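Local coordinates for protein induced by osmotic stress (Scheffersomyces stipitis, PDB 5YWN) that probably reduces ketones, haloketones among them, to alcohols at the expense of NADPH, as an extended short-chain dehydrogenase/reductase, at residues Ser82-Glu87 with Leu161-Ser166; Glu66-His71 with Pro115-Val120. The protein carries 1 engineered substitution. All blocks are in the same frame, centred on the assembly; numbering follows the deposited sequence.

Contact 1. Residues Ser82-Glu87 with Leu161-Ser166; sequences SPVTFE and LAYFGS. With NAP (NADP nicotinamide-adenine-dinucleotide phosphate), chain B.
F86 and Y163 meet ring to ring across this contact. The F86 ring brings its edge to the Y163 face in an offset edge-to-face pair, centroids 5.4 Å apart and planes at 75°. F86 CZ lies over that face toward its rim, while F86 CE1 presses against Y163 CB at 3.3 Å, near the plane of the F86 ring. Within the loop, V84 O sits over the centre of one F86 face.

Apolar packing continues along Y163. V84 runs beside it, pointing the same way, with V84 CG1 4.0 Å from Y163 CE1.

Polar contacts begin with P83 O, which lies at the edge of the Y163 ring, near its plane, and accepts a bond from a water (2.8 Å). The same water donates to S166 OG (2.8 Å) and also bonds to S82 OG. S166 OG donates to Y163 O one turn back (2.7 Å), so the hydroxyl both accepts and donates a bond.

The cofactor completes the site. P83 CG packs 3.5 Å from N6A of the adenine, and Y163, with CG anti to its backbone N (chi1 177°), swings its ring off the helix until OH is 3.4 Å from nicotinamide C6N. Y163 and K167 fit the Tyr-x-x-x-Lys signature of short-chain dehydrogenase/reductases. F86, V84 and the P83 carbonyl probably restrict how the ring can turn beside the nicotinamide, consistent with Y163 serving as the family's catalytic tyrosine.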
loop_
_atom_site.group_PDB
_atom_site.type_symbol
_atom_site.label_atom_id
_atom_site.label_comp_id
_atom_site.label_asym_id
_atom_site.label_seq_id
_atom_site.Cartn_x
_atom_site.Cartn_y
_atom_site.Cartn_z
ATOM N N SER A 82 -3.236 -7.380 -3.483
ATOM C CA SER A 82 -2.106 -8.232 -3.660
ATOM C C SER A 82 -1.902 -9.090 -2.431
ATOM O O SER A 82 -2.168 -8.669 -1.358
ATOM C CB SER A 82 -0.847 -7.404 -3.828
ATOM O OG SER A 82 -0.076 -7.871 -4.843
ATOM N N PRO A 83 -1.329 -10.264 -2.593
ATOM C CA PRO A 83 -0.931 -11.052 -1.439
ATOM C C PRO A 83 0.119 -10.357 -0.624
ATOM O O PRO A 83 1.015 -9.718 -1.098
ATOM C CB PRO A 83 -0.380 -12.306 -2.029
ATOM C CG PRO A 83 -0.782 -12.324 -3.418
ATOM C CD PRO A 83 -1.019 -10.937 -3.830
ATOM N N VAL A 84 -0.088 -10.441 0.654
ATOM C CA VAL A 84 0.849 -9.945 1.588
ATOM C C VAL A 84 1.178 -10.943 2.703
ATOM O O VAL A 84 1.611 -10.557 3.708
ATOM C CB VAL A 84 0.417 -8.545 2.112
ATOM C CG1 VAL A 84 0.396 -7.513 0.996
ATOM C CG2 VAL A 84 -0.958 -8.616 2.725
ATOM N N THR A 85 0.943 -12.215 2.496
ATOM C CA THR A 85 1.230 -13.214 3.488
ATOM C C THR A 85 2.481 -13.943 3.069
ATOM O O THR A 85 2.518 -14.544 2.021
ATOM C CB THR A 85 0.085 -14.214 3.625
ATOM O OG1 THR A 85 -1.102 -13.554 3.995
ATOM C CG2 THR A 85 0.375 -15.217 4.703
ATOM N N PHE A 86 3.517 -13.808 3.885
ATOM C CA PHE A 86 4.808 -14.367 3.610
ATOM C C PHE A 86 5.039 -15.818 3.969
ATOM O O PHE A 86 5.995 -16.388 3.544
ATOM C CB PHE A 86 5.857 -13.530 4.232
ATOM C CG PHE A 86 5.733 -12.115 3.907
ATOM C CD1 PHE A 86 5.608 -11.714 2.618
ATOM C CD2 PHE A 86 5.695 -11.189 4.886
ATOM C CE1 PHE A 86 5.456 -10.408 2.294
ATOM C CE2 PHE A 86 5.544 -9.877 4.583
ATOM C CZ PHE A 86 5.434 -9.480 3.281
ATOM N N GLU A 87 4.164 -16.396 4.753
ATOM C CA GLU A 87 4.399 -17.718 5.151
ATOM C C GLU A 87 3.396 -18.582 4.445
ATOM O O GLU A 87 2.228 -18.573 4.749
ATOM C CB GLU A 87 4.312 -17.763 6.658
ATOM C CG GLU A 87 2.914 -17.676 7.201
ATOM C CD GLU A 87 2.376 -16.278 7.398
ATOM O OE1 GLU A 87 2.978 -15.282 6.927
ATOM O OE2 GLU A 87 1.307 -16.210 8.048
ATOM N N LEU A 161 11.099 -13.132 -0.410
ATOM C CA LEU A 161 11.586 -12.971 -1.750
ATOM C C LEU A 161 10.487 -13.101 -2.767
ATOM O O LEU A 161 10.492 -12.421 -3.699
ATOM C CB LEU A 161 12.699 -13.917 -2.062
ATOM C CG LEU A 161 14.086 -13.553 -1.589
ATOM C CD1 LEU A 161 15.168 -14.480 -2.041
ATOM C CD2 LEU A 161 14.419 -12.105 -1.766
ATOM N N ALA A 162 9.537 -13.963 -2.528
ATOM C CA ALA A 162 8.402 -14.088 -3.360
ATOM C C ALA A 162 7.581 -12.802 -3.417
ATOM O O ALA A 162 7.193 -12.427 -4.435
ATOM C CB ALA A 162 7.566 -15.234 -2.925
ATOM N N TYR A 163 7.383 -12.132 -2.299
ATOM C CA TYR A 163 6.678 -10.854 -2.283
ATOM C C TYR A 163 7.420 -9.825 -3.084
ATOM O O TYR A 163 6.845 -9.194 -3.865
ATOM C CB TYR A 163 6.429 -10.323 -0.887
ATOM C CG TYR A 163 5.774 -8.971 -0.846
ATOM C CD1 TYR A 163 4.451 -8.822 -1.092
ATOM C CD2 TYR A 163 6.501 -7.853 -0.580
ATOM C CE1 TYR A 163 3.863 -7.593 -1.062
ATOM C CE2 TYR A 163 5.916 -6.613 -0.524
ATOM C CZ TYR A 163 4.598 -6.493 -0.788
ATOM O OH TYR A 163 4.056 -5.294 -0.756
ATOM N N PHE A 164 8.719 -9.758 -2.940
ATOM C CA PHE A 164 9.531 -8.838 -3.685
ATOM C C PHE A 164 9.371 -9.083 -5.174
ATOM O O PHE A 164 9.154 -8.194 -5.901
ATOM C CB PHE A 164 10.998 -9.060 -3.348
ATOM C CG PHE A 164 11.556 -8.128 -2.342
ATOM C CD1 PHE A 164 11.349 -8.327 -1.025
ATOM C CD2 PHE A 164 12.341 -7.088 -2.723
ATOM C CE1 PHE A 164 11.884 -7.490 -0.105
ATOM C CE2 PHE A 164 12.874 -6.249 -1.813
ATOM C CZ PHE A 164 12.649 -6.448 -0.500
ATOM N N GLY A 165 9.447 -10.322 -5.584
ATOM C CA GLY A 165 9.230 -10.703 -6.932
ATOM C C GLY A 165 7.836 -10.424 -7.423
ATOM O O GLY A 165 7.704 -9.933 -8.469
ATOM N N SER A 166 6.845 -10.669 -6.599
ATOM C CA SER A 166 5.475 -10.482 -6.974
ATOM C C SER A 166 5.239 -9.042 -7.390
ATOM O O SER A 166 4.592 -8.817 -8.328
ATOM C CB SER A 166 4.487 -10.856 -5.853
ATOM O OG SER A 166 4.433 -9.977 -4.803
HETATM P PA NAP B . -3.283 -5.865 3.402
HETATM O O1A NAP B . -3.769 -4.913 4.468
HETATM O O2A NAP B . -3.167 -7.340 3.705
HETATM O O5B NAP B . -4.221 -5.689 2.105
HETATM C C5B NAP B . -4.304 -6.724 1.127
HETATM C C4B NAP B . -5.736 -6.838 0.620
HETATM O O4B NAP B . -5.751 -7.451 -0.674
HETATM C C3B NAP B . -6.591 -7.688 1.547
HETATM O O3B NAP B . -7.677 -6.922 2.080
HETATM C C2B NAP B . -7.108 -8.842 0.712
HETATM O O2B NAP B . -8.533 -8.848 0.685
HETATM C C1B NAP B . -6.544 -8.642 -0.686
HETATM N N9A NAP B . -5.707 -9.807 -1.070
HETATM C C8A NAP B . -4.554 -10.173 -0.478
HETATM N N7A NAP B . -4.043 -11.283 -1.071
HETATM C C5A NAP B . -4.878 -11.642 -2.063
HETATM C C6A NAP B . -4.935 -12.717 -3.080
HETATM N N6A NAP B . -3.965 -13.661 -3.156
HETATM N N1A NAP B . -5.987 -12.725 -3.928
HETATM C C2A NAP B . -6.962 -11.797 -3.870
HETATM N N3A NAP B . -6.967 -10.797 -2.970
HETATM C C4A NAP B . -5.975 -10.665 -2.058
HETATM O O3 NAP B . -1.853 -5.344 2.876
HETATM P PN NAP B . -1.517 -3.771 2.847
HETATM O O1N NAP B . -0.350 -3.519 3.771
HETATM O O2N NAP B . -2.807 -3.008 3.037
HETATM O O5D NAP B . -1.018 -3.545 1.332
HETATM C C5D NAP B . -1.876 -2.931 0.372
HETATM C C4D NAP B . -1.185 -2.887 -0.986
HETATM O O4D NAP B . -0.171 -1.876 -0.991
HETATM C C3D NAP B . -0.521 -4.213 -1.325
HETATM O O3D NAP B . -1.120 -4.797 -2.486
HETATM C C2D NAP B . 0.941 -3.905 -1.573
HETATM O O2D NAP B . 1.327 -4.303 -2.893
HETATM C C1D NAP B . 1.096 -2.402 -1.397
HETATM N N1N NAP B . 2.119 -2.116 -0.385
HETATM C C2N NAP B . 1.761 -1.974 0.898
HETATM C C3N NAP B . 2.715 -1.703 1.873
HETATM C C7N NAP B . 2.307 -1.546 3.307
HETATM O O7N NAP B . 3.162 -1.558 4.177
HETATM N N7N NAP B . 1.015 -1.396 3.595
HETATM C C4N NAP B . 4.047 -1.579 1.507
HETATM C C5N NAP B . 4.392 -1.731 0.171
HETATM C C6N NAP B . 3.399 -2.001 -0.763
HETATM P P2B NAP B . -9.367 -9.670 1.790
HETATM O O1X NAP B . -10.666 -10.002 1.093
HETATM O O2X NAP B . -8.497 -10.866 2.089
HETATM O O3X NAP B . -9.507 -8.699 2.937
HETATM O O HOH W 1 1.883 -9.506 -3.776
#

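Contact 2. Residues Glu66-His71 with Pro115-Val120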
loop_
_atom_site.group_PDB
_atom_site.type_symbol
_atom_site.label_atom_id
_atom_site.label_comp_id
_atom_site.label_asym_id
_atom_site.label_seq_id
_atom_site.Cartn_x
_atom_site.Cartn_y
_atom_site.Cartn_z
ATOM N N GLU A 66 -17.332 -9.410 -15.132
ATOM C CA GLU A 66 -18.682 -9.201 -14.720
ATOM C C GLU A 66 -18.823 -7.953 -13.879
ATOM O O GLU A 66 -19.682 -7.190 -14.099
ATOM C CB GLU A 66 -19.226 -10.420 -14.038
ATOM C CG GLU A 66 -19.754 -11.455 -14.993
ATOM C CD GLU A 66 -20.983 -10.999 -15.782
ATOM O OE1 GLU A 66 -21.034 -11.142 -17.002
ATOM O OE2 GLU A 66 -21.896 -10.481 -15.175
ATOM N N ALA A 67 -17.928 -7.750 -12.942
ATOM C CA ALA A 67 -17.987 -6.614 -12.069
ATOM C C ALA A 67 -17.879 -5.336 -12.845
ATOM O O ALA A 67 -18.609 -4.442 -12.614
ATOM C CB ALA A 67 -16.899 -6.700 -11.044
ATOM N N LEU A 68 -16.978 -5.284 -13.796
ATOM C CA LEU A 68 -16.873 -4.140 -14.657
ATOM C C LEU A 68 -18.120 -3.913 -15.512
ATOM O O LEU A 68 -18.592 -2.842 -15.595
ATOM C CB LEU A 68 -15.623 -4.222 -15.480
ATOM C CG LEU A 68 -14.384 -4.098 -14.633
ATOM C CD1 LEU A 68 -13.152 -4.513 -15.360
ATOM C CD2 LEU A 68 -14.242 -2.747 -13.966
ATOM N N LYS A 69 -18.679 -4.956 -16.072
ATOM C CA LYS A 69 -19.855 -4.833 -16.902
ATOM C C LYS A 69 -20.996 -4.258 -16.100
ATOM O O LYS A 69 -21.743 -3.526 -16.596
ATOM C CB LYS A 69 -20.282 -6.172 -17.478
ATOM C CG LYS A 69 -19.496 -6.697 -18.651
ATOM C CD LYS A 69 -20.269 -7.786 -19.363
ATOM C CE LYS A 69 -19.863 -9.158 -18.954
ATOM N NZ LYS A 69 -20.968 -10.102 -18.558
ATOM N N LYS A 70 -21.084 -4.614 -14.843
ATOM C CA LYS A 70 -22.081 -4.113 -13.930
ATOM C C LYS A 70 -21.943 -2.627 -13.573
ATOM O O LYS A 70 -22.853 -2.053 -13.108
ATOM C CB LYS A 70 -22.136 -4.954 -12.668
ATOM C CG LYS A 70 -22.700 -6.346 -12.853
ATOM C CD LYS A 70 -22.656 -7.173 -11.581
ATOM C CE LYS A 70 -23.716 -6.751 -10.574
ATOM N NZ LYS A 70 -23.649 -7.431 -9.255
ATOM N N HIS A 71 -20.773 -2.054 -13.769
ATOM C CA HIS A 71 -20.523 -0.706 -13.336
ATOM C C HIS A 71 -19.923 0.163 -14.419
ATOM O O HIS A 71 -18.833 0.584 -14.372
ATOM C CB HIS A 71 -19.684 -0.698 -12.088
ATOM C CG HIS A 71 -20.317 -1.385 -10.937
ATOM N ND1 HIS A 71 -21.157 -0.753 -10.071
ATOM C CD2 HIS A 71 -20.222 -2.652 -10.501
ATOM C CE1 HIS A 71 -21.547 -1.593 -9.146
ATOM N NE2 HIS A 71 -21.001 -2.755 -9.389
ATOM N N PRO A 115 -14.002 0.147 -21.643
ATOM C CA PRO A 115 -13.319 1.128 -22.484
ATOM C C PRO A 115 -13.420 2.562 -22.009
ATOM O O PRO A 115 -12.656 3.370 -22.389
ATOM C CB PRO A 115 -14.001 0.972 -23.844
ATOM C CG PRO A 115 -15.243 0.304 -23.569
ATOM C CD PRO A 115 -15.111 -0.477 -22.341
ATOM N N GLN A 116 -14.409 2.832 -21.204
ATOM C CA GLN A 116 -14.614 4.104 -20.598
ATOM C C GLN A 116 -13.559 4.475 -19.560
ATOM O O GLN A 116 -13.454 5.588 -19.230
ATOM C CB GLN A 116 -16.005 4.195 -20.011
ATOM C CG GLN A 116 -16.174 3.631 -18.638
ATOM C CD GLN A 116 -16.385 2.167 -18.639
ATOM O OE1 GLN A 116 -16.289 1.535 -19.635
ATOM N NE2 GLN A 116 -16.648 1.640 -17.509
ATOM N N ILE A 117 -12.815 3.516 -19.060
ATOM C CA ILE A 117 -11.838 3.814 -18.038
ATOM C C ILE A 117 -10.640 4.518 -18.647
ATOM O O ILE A 117 -9.993 4.022 -19.470
ATOM C CB ILE A 117 -11.423 2.582 -17.239
ATOM C CG1 ILE A 117 -12.583 2.021 -16.472
ATOM C CG2 ILE A 117 -10.350 2.945 -16.229
ATOM C CD1 ILE A 117 -12.314 0.776 -15.695
ATOM N N THR A 118 -10.516 5.765 -18.274
ATOM C CA THR A 118 -9.435 6.677 -18.532
ATOM C C THR A 118 -8.080 6.520 -17.766
ATOM O O THR A 118 -7.066 6.877 -18.237
ATOM C CB THR A 118 -9.947 8.108 -18.428
ATOM O OG1 THR A 118 -10.214 8.389 -17.078
ATOM C CG2 THR A 118 -11.213 8.269 -19.203
ATOM N N ARG A 119 -8.176 6.124 -16.521
ATOM C CA ARG A 119 -7.027 6.026 -15.655
ATOM C C ARG A 119 -7.002 4.737 -14.846
ATOM O O ARG A 119 -7.985 4.317 -14.359
ATOM C CB ARG A 119 -6.873 7.244 -14.763
ATOM C CG ARG A 119 -6.739 8.555 -15.476
ATOM C CD ARG A 119 -5.361 8.755 -16.033
ATOM N NE ARG A 119 -4.457 9.226 -15.040
ATOM C CZ ARG A 119 -4.190 10.489 -14.827
ATOM N NH1 ARG A 119 -4.724 11.388 -15.571
ATOM N NH2 ARG A 119 -3.395 10.831 -13.875
ATOM N N VAL A 120 -5.837 4.143 -14.774
ATOM C CA VAL A 120 -5.544 3.033 -13.940
ATOM C C VAL A 120 -4.294 3.316 -13.087
ATOM O O VAL A 120 -3.309 3.815 -13.581
ATOM C CB VAL A 120 -5.353 1.761 -14.735
ATOM C CG1 VAL A 120 -4.875 0.632 -13.854
ATOM C CG2 VAL A 120 -6.573 1.409 -15.568
HETATM O O HOH W 2 -17.784 -1.261 -17.755
#
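The backbones stay well apart, L68 and I117 coming nearest at 10.0 Å between CA atoms, so helix 65-70 meets the loop entering strand 119-123 through side chains and a water, with no direct backbone hydrogen bond. In the apolar part the L68 and I117 side chains set out toward one another, and their ends touch lightly, L68 CD2 to I117 CD1 at 4.4 Å. Helix 91-113 fills in around them: L68 also rests on S109 and V113, I117 on I110, and L68 touches F77 of strand 74-79.

The polar part belongs to Q116. Its side chain bends at chi2 (-83°), which turns the amide toward L68 O. NE2 donates to a water at 3.1 Å, and that water donates in turn to L68 O at 2.8 Å. Because H71 N bonds to L68 O (3.0 Å), this carbonyl takes two donors, one from its own segment, one the water. NE2 has a direct partner as well in V74 O, whereas H71 O stays 4.0 Å from it, without a hydrogen bond. The H71 imidazole leads away from the loop, its NE2 bonded to E53 and its ND1 to E73.

Such packing is what the Rossmann fold produces: the short helix of the crossover from strand 50-54 to strand 74-79 lies against the next helix, 91-113, and the two cover the same face of the parallel sheet.

How the contacts relate
Read from the N terminus, the segments come in the order 66-71, 82-87, 115-120, 161-166, so the two contacts cross. Contact 2 opens first and closes a loop containing strand 74-79 and helix 91-113, joining helix 65-70 to the approach of strand 119-123. Contact 1 starts within that loop, just beyond strand 74-79, and closes only on helix 159-181, after strand 119-123 has been laid down. Helix 91-113 touches both: A99, in its first half, meets S82 and S166, while its C-terminal part packs against contact 2. The centres of the two contacts lie 27 Å apart, with contact 1 at the cofactor site and contact 2 at the periphery of the same Rossmann domain.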